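Local coordinates for PF14_0633 protein (Plasmodium falciparum, PDB 3IGM) that probably acts as a sequence-specific DNA-binding transcription factor in the nucleus, here represented by its AP2 domain bound to DNA as a domain-swapped dimer, at residues M17-A22 and R33-P37. Sequence-based numbering, arbitrary orientation.
Sequences MCAWLA and RTFHP. With nucleotides of chain B.
The carbonyl oxygen of W20 takes the backbone N of F35 at 2.7 Å, and W20 N returns a bond to F35 O, the donor lying well above that carbonyl's plane. A second reciprocal pair joins A22 and R33, where A22 N meets R33 O at 2.9 Å. Between these hydrogen-bonded pairs L21 faces T34 in a non-hydrogen-bonded pair. The two side chains run side by side on the DNA face of the hairpin; L21 CD2 rests 3.2 Å from T34 OG1, and the bent M17 chain closes over T34 CG2 with its CE. Past the strand end, H36 swings back with CG anti to its carbonyl carbon (chi1 -72°), which lays one ring face over A19 CB, a CH-pi contact 3.8 Å from CB to the ring centroid. A water in the ring plane bridges ND1 to C18 O, while NE2 is aimed at OP2 of DG2 of chain B, at a modelled distance of 2.5 Å that is doubtfully short. T34 N donates to OP2 of DC3 of chain B at 2.8 Å, and N4 of that cytosine gives M17 SD a weak, nearly straight hydrogen bond (3.3 Å), so the hairpin touches both phosphate backbone and base. On the other face W20 CB packs on F35 CB, and A22 CB meets F35 CE2. Strand 19-26 is the middle of the three-stranded antiparallel AP2 sheet, between 11-14 and 29-35; helix 40-57 of the second subunit, through R48, A51 and F54, covers the W20, A22 and F35 face, as expected of the domain swap.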
ATOM      1  N   MET A  17       0.269   6.892   6.158  1.00 40.85           N
ATOM      2  CA  MET A  17      -0.933   7.120   5.348  1.00 40.46           C
ATOM      3  C   MET A  17      -0.884   6.376   4.024  1.00 40.67           C
ATOM      4  O   MET A  17      -1.908   6.150   3.389  1.00 40.42           O
ATOM      5  CB  MET A  17      -1.132   8.613   5.076  1.00 40.48           C
ATOM      6  CG  MET A  17      -1.316   9.466   6.326  1.00 39.60           C
ATOM      7  SD  MET A  17      -1.414  11.227   5.945  1.00 38.08           S
ATOM      8  CE  MET A  17      -2.952  11.228   5.017  1.00 38.43           C
ATOM      9  N   CYS A  18       0.317   5.999   3.595  1.00 41.13           N
ATOM     10  CA  CYS A  18       0.480   5.445   2.257  1.00 41.77           C
ATOM     11  C   CYS A  18      -0.063   6.457   1.221  1.00 40.47           C
ATOM     12  O   CYS A  18      -0.883   6.123   0.360  1.00 41.29           O
ATOM     13  CB  CYS A  18      -0.224   4.086   2.168  1.00 42.02           C
ATOM     14  SG  CYS A  18       0.120   3.161   0.670  1.00 48.81           S
ATOM     15  N   ALA A  19       0.400   7.702   1.329  1.00 38.92           N
ATOM     16  CA  ALA A  19      -0.051   8.806   0.475  1.00 36.91           C
ATOM     17  C   ALA A  19       1.043   9.855   0.349  1.00 36.12           C
ATOM     18  O   ALA A  19       1.877  10.016   1.260  1.00 36.01           O
ATOM     19  CB  ALA A  19      -1.310   9.449   1.057  1.00 36.48           C
ATOM     20  N   TRP A  20       1.024  10.561  -0.783  1.00 34.83           N
ATOM     21  CA  TRP A  20       1.812  11.759  -1.000  1.00 34.08           C
ATOM     22  C   TRP A  20       1.068  12.924  -0.387  1.00 34.07           C
ATOM     23  O   TRP A  20      -0.133  13.088  -0.635  1.00 34.03           O
ATOM     24  CB  TRP A  20       1.957  12.054  -2.505  1.00 34.08           C
ATOM     25  CG  TRP A  20       2.571  10.951  -3.303  1.00 32.70           C
ATOM     26  CD1 TRP A  20       1.919  10.020  -4.054  1.00 32.25           C
ATOM     27  CD2 TRP A  20       3.971  10.665  -3.425  1.00 31.78           C
ATOM     28  NE1 TRP A  20       2.832   9.163  -4.638  1.00 31.72           N
ATOM     29  CE2 TRP A  20       4.097   9.540  -4.264  1.00 31.19           C
ATOM     30  CE3 TRP A  20       5.133  11.253  -2.898  1.00 31.41           C
ATOM     31  CZ2 TRP A  20       5.346   8.983  -4.599  1.00 31.69           C
ATOM     32  CZ3 TRP A  20       6.377  10.693  -3.229  1.00 31.28           C
ATOM     33  CH2 TRP A  20       6.466   9.577  -4.074  1.00 30.24           C
ATOM     34  N   LEU A  21       1.759  13.736   0.410  1.00 33.54           N
ATOM     35  CA  LEU A  21       1.191  15.016   0.793  1.00 33.65           C
ATOM     36  C   LEU A  21       1.962  16.143   0.127  1.00 33.48           C
ATOM     37  O   LEU A  21       3.189  16.125   0.058  1.00 33.78           O
ATOM     38  CB  LEU A  21       1.101  15.230   2.311  1.00 33.62           C
ATOM     39  CG  LEU A  21       0.610  14.180   3.312  1.00 34.26           C
ATOM     40  CD1 LEU A  21       0.177  14.845   4.611  1.00 33.18           C
ATOM     41  CD2 LEU A  21      -0.454  13.246   2.813  1.00 33.58           C
ATOM     42  N   ALA A  22       1.212  17.093  -0.407  1.00 33.48           N
ATOM     43  CA  ALA A  22       1.762  18.310  -0.967  1.00 33.37           C
ATOM     44  C   ALA A  22       1.638  19.369   0.115  1.00 33.18           C
ATOM     45  O   ALA A  22       0.525  19.703   0.571  1.00 33.14           O
ATOM     46  CB  ALA A  22       0.982  18.708  -2.233  1.00 32.96           C
ATOM     47  N   ARG A  33      -2.025  18.902   1.504  1.00 31.67           N
ATOM     48  CA  ARG A  33      -3.091  18.242   0.766  1.00 31.71           C
ATOM     49  C   ARG A  33      -2.681  16.791   0.498  1.00 31.93           C
ATOM     50  O   ARG A  33      -1.575  16.522   0.016  1.00 31.92           O
ATOM     51  CB  ARG A  33      -3.391  18.999  -0.530  1.00 31.16           C
ATOM     52  CG  ARG A  33      -4.368  18.316  -1.494  1.00 32.56           C
ATOM     53  CD  ARG A  33      -5.832  18.522  -1.144  1.00 34.15           C
ATOM     54  NE  ARG A  33      -6.247  19.924  -1.187  1.00 34.83           N
ATOM     55  CZ  ARG A  33      -6.978  20.472  -2.159  1.00 35.90           C
ATOM     56  NH1 ARG A  33      -7.374  19.767  -3.217  1.00 34.71           N
ATOM     57  NH2 ARG A  33      -7.321  21.743  -2.067  1.00 37.23           N
ATOM     58  N   THR A  34      -3.589  15.873   0.806  1.00 31.50           N
ATOM     59  CA  THR A  34      -3.328  14.454   0.725  1.00 32.30           C
ATOM     60  C   THR A  34      -3.714  13.829  -0.627  1.00 33.11           C
ATOM     61  O   THR A  34      -4.825  14.038  -1.129  1.00 32.67           O
ATOM     62  CB  THR A  34      -4.068  13.735   1.873  1.00 32.29           C
ATOM     63  OG1 THR A  34      -3.515  14.167   3.133  1.00 32.66           O
ATOM     64  CG2 THR A  34      -3.933  12.241   1.744  1.00 31.70           C
ATOM     65  N   PHE A  35      -2.793  13.044  -1.187  1.00 33.90           N
ATOM     66  CA  PHE A  35      -3.012  12.336  -2.450  1.00 35.01           C
ATOM     67  C   PHE A  35      -2.720  10.839  -2.312  1.00 36.46           C
ATOM     68  O   PHE A  35      -1.561  10.406  -2.421  1.00 36.59           O
ATOM     69  CB  PHE A  35      -2.138  12.941  -3.558  1.00 34.35           C
ATOM     70  CG  PHE A  35      -2.512  14.352  -3.924  1.00 32.41           C
ATOM     71  CD1 PHE A  35      -3.422  14.600  -4.966  1.00 30.93           C
ATOM     72  CD2 PHE A  35      -1.964  15.428  -3.235  1.00 29.42           C
ATOM     73  CE1 PHE A  35      -3.772  15.896  -5.312  1.00 29.46           C
ATOM     74  CE2 PHE A  35      -2.304  16.738  -3.571  1.00 29.24           C
ATOM     75  CZ  PHE A  35      -3.214  16.973  -4.618  1.00 28.44           C
ATOM     76  N   HIS A  36      -3.769  10.059  -2.054  1.00 37.95           N
ATOM     77  CA  HIS A  36      -3.662   8.598  -2.014  1.00 39.58           C
ATOM     78  C   HIS A  36      -3.556   8.042  -3.431  1.00 40.88           C
ATOM     79  O   HIS A  36      -4.169   8.593  -4.360  1.00 40.52           O
ATOM     80  CB  HIS A  36      -4.899   7.981  -1.351  1.00 39.53           C
ATOM     81  CG  HIS A  36      -4.959   8.199   0.127  1.00 39.94           C
ATOM     82  ND1 HIS A  36      -4.258   7.421   1.023  1.00 39.25           N
ATOM     83  CD2 HIS A  36      -5.626   9.117   0.866  1.00 39.55           C
ATOM     84  CE1 HIS A  36      -4.498   7.843   2.251  1.00 40.32           C
ATOM     85  NE2 HIS A  36      -5.329   8.868   2.183  1.00 39.67           N
ATOM     86  N   PRO A  37      -2.799   6.939  -3.605  1.00 42.20           N
ATOM     87  CA  PRO A  37      -2.856   6.265  -4.894  1.00 43.37           C
ATOM     88  C   PRO A  37      -4.305   6.072  -5.315  1.00 44.86           C
ATOM     89  O   PRO A  37      -5.178   5.746  -4.487  1.00 45.23           O
ATOM     90  CB  PRO A  37      -2.188   4.918  -4.620  1.00 43.39           C
ATOM     91  CG  PRO A  37      -1.227   5.197  -3.506  1.00 42.99           C
ATOM     92  CD  PRO A  37      -1.869   6.277  -2.667  1.00 42.28           C
TER
ATOM     93  P    DG B   2      -7.843  10.368   3.748  1.00 51.49           P
ATOM     94  OP1  DG B   2      -8.369  10.169   2.377  1.00 51.90           O
ATOM     95  OP2  DG B   2      -6.468   9.941   4.099  1.00 51.91           O
ATOM     96  O5'  DG B   2      -7.928  11.913   4.115  1.00 49.00           O
ATOM     97  C5'  DG B   2      -9.104  12.676   3.899  1.00 45.03           C
ATOM     98  C4'  DG B   2      -8.839  14.068   4.426  1.00 42.72           C
ATOM     99  O4'  DG B   2      -8.513  13.995   5.839  1.00 42.23           O
ATOM    100  C3'  DG B   2      -7.673  14.786   3.748  1.00 41.35           C
ATOM    101  O3'  DG B   2      -8.035  16.152   3.547  1.00 41.12           O
ATOM    102  C2'  DG B   2      -6.499  14.639   4.722  1.00 40.83           C
ATOM    103  C1'  DG B   2      -7.187  14.448   6.074  1.00 40.85           C
ATOM    104  N9   DG B   2      -6.499  13.484   6.932  1.00 38.95           N
ATOM    105  C8   DG B   2      -5.866  12.332   6.540  1.00 38.99           C
ATOM    106  N7   DG B   2      -5.337  11.662   7.522  1.00 39.38           N
ATOM    107  C5   DG B   2      -5.640  12.421   8.645  1.00 38.88           C
ATOM    108  C6   DG B   2      -5.309  12.192  10.000  1.00 38.19           C
ATOM    109  O6   DG B   2      -4.679  11.236  10.459  1.00 36.32           O
ATOM    110  N1   DG B   2      -5.801  13.190  10.839  1.00 37.73           N
ATOM    111  C2   DG B   2      -6.512  14.296  10.408  1.00 38.79           C
ATOM    112  N2   DG B   2      -6.895  15.172  11.345  1.00 37.05           N
ATOM    113  N3   DG B   2      -6.821  14.535   9.131  1.00 39.40           N
ATOM    114  C4   DG B   2      -6.348  13.553   8.302  1.00 39.54           C
ATOM    115  P    DC B   3      -7.027  17.247   2.966  1.00 39.84           P
ATOM    116  OP1  DC B   3      -7.834  18.349   2.404  1.00 41.18           O
ATOM    117  OP2  DC B   3      -6.005  16.574   2.122  1.00 38.46           O
ATOM    118  O5'  DC B   3      -6.353  17.820   4.300  1.00 40.01           O
ATOM    119  C5'  DC B   3      -7.191  18.406   5.300  1.00 40.27           C
ATOM    120  C4'  DC B   3      -6.409  18.636   6.579  1.00 39.75           C
ATOM    121  O4'  DC B   3      -5.905  17.372   7.060  1.00 39.45           O
ATOM    122  C3'  DC B   3      -5.161  19.499   6.415  1.00 39.14           C
ATOM    123  O3'  DC B   3      -5.525  20.823   6.764  1.00 39.81           O
ATOM    124  C2'  DC B   3      -4.123  18.873   7.357  1.00 38.67           C
ATOM    125  C1'  DC B   3      -4.846  17.669   7.944  1.00 37.83           C
ATOM    126  N1   DC B   3      -4.055  16.419   8.064  1.00 37.70           N
ATOM    127  C2   DC B   3      -3.623  16.048   9.352  1.00 37.71           C
ATOM    128  O2   DC B   3      -3.900  16.765  10.331  1.00 39.66           O
ATOM    129  N3   DC B   3      -2.915  14.906   9.477  1.00 36.21           N
ATOM    130  C4   DC B   3      -2.631  14.146   8.407  1.00 35.11           C
ATOM    131  N4   DC B   3      -1.934  13.019   8.629  1.00 33.31           N
ATOM    132  C5   DC B   3      -3.054  14.516   7.084  1.00 34.24           C
ATOM    133  C6   DC B   3      -3.755  15.655   6.959  1.00 35.26           C
TER
HETATM  134  O   HOH W   1      -3.266   5.181   0.253  1.00 50.53           O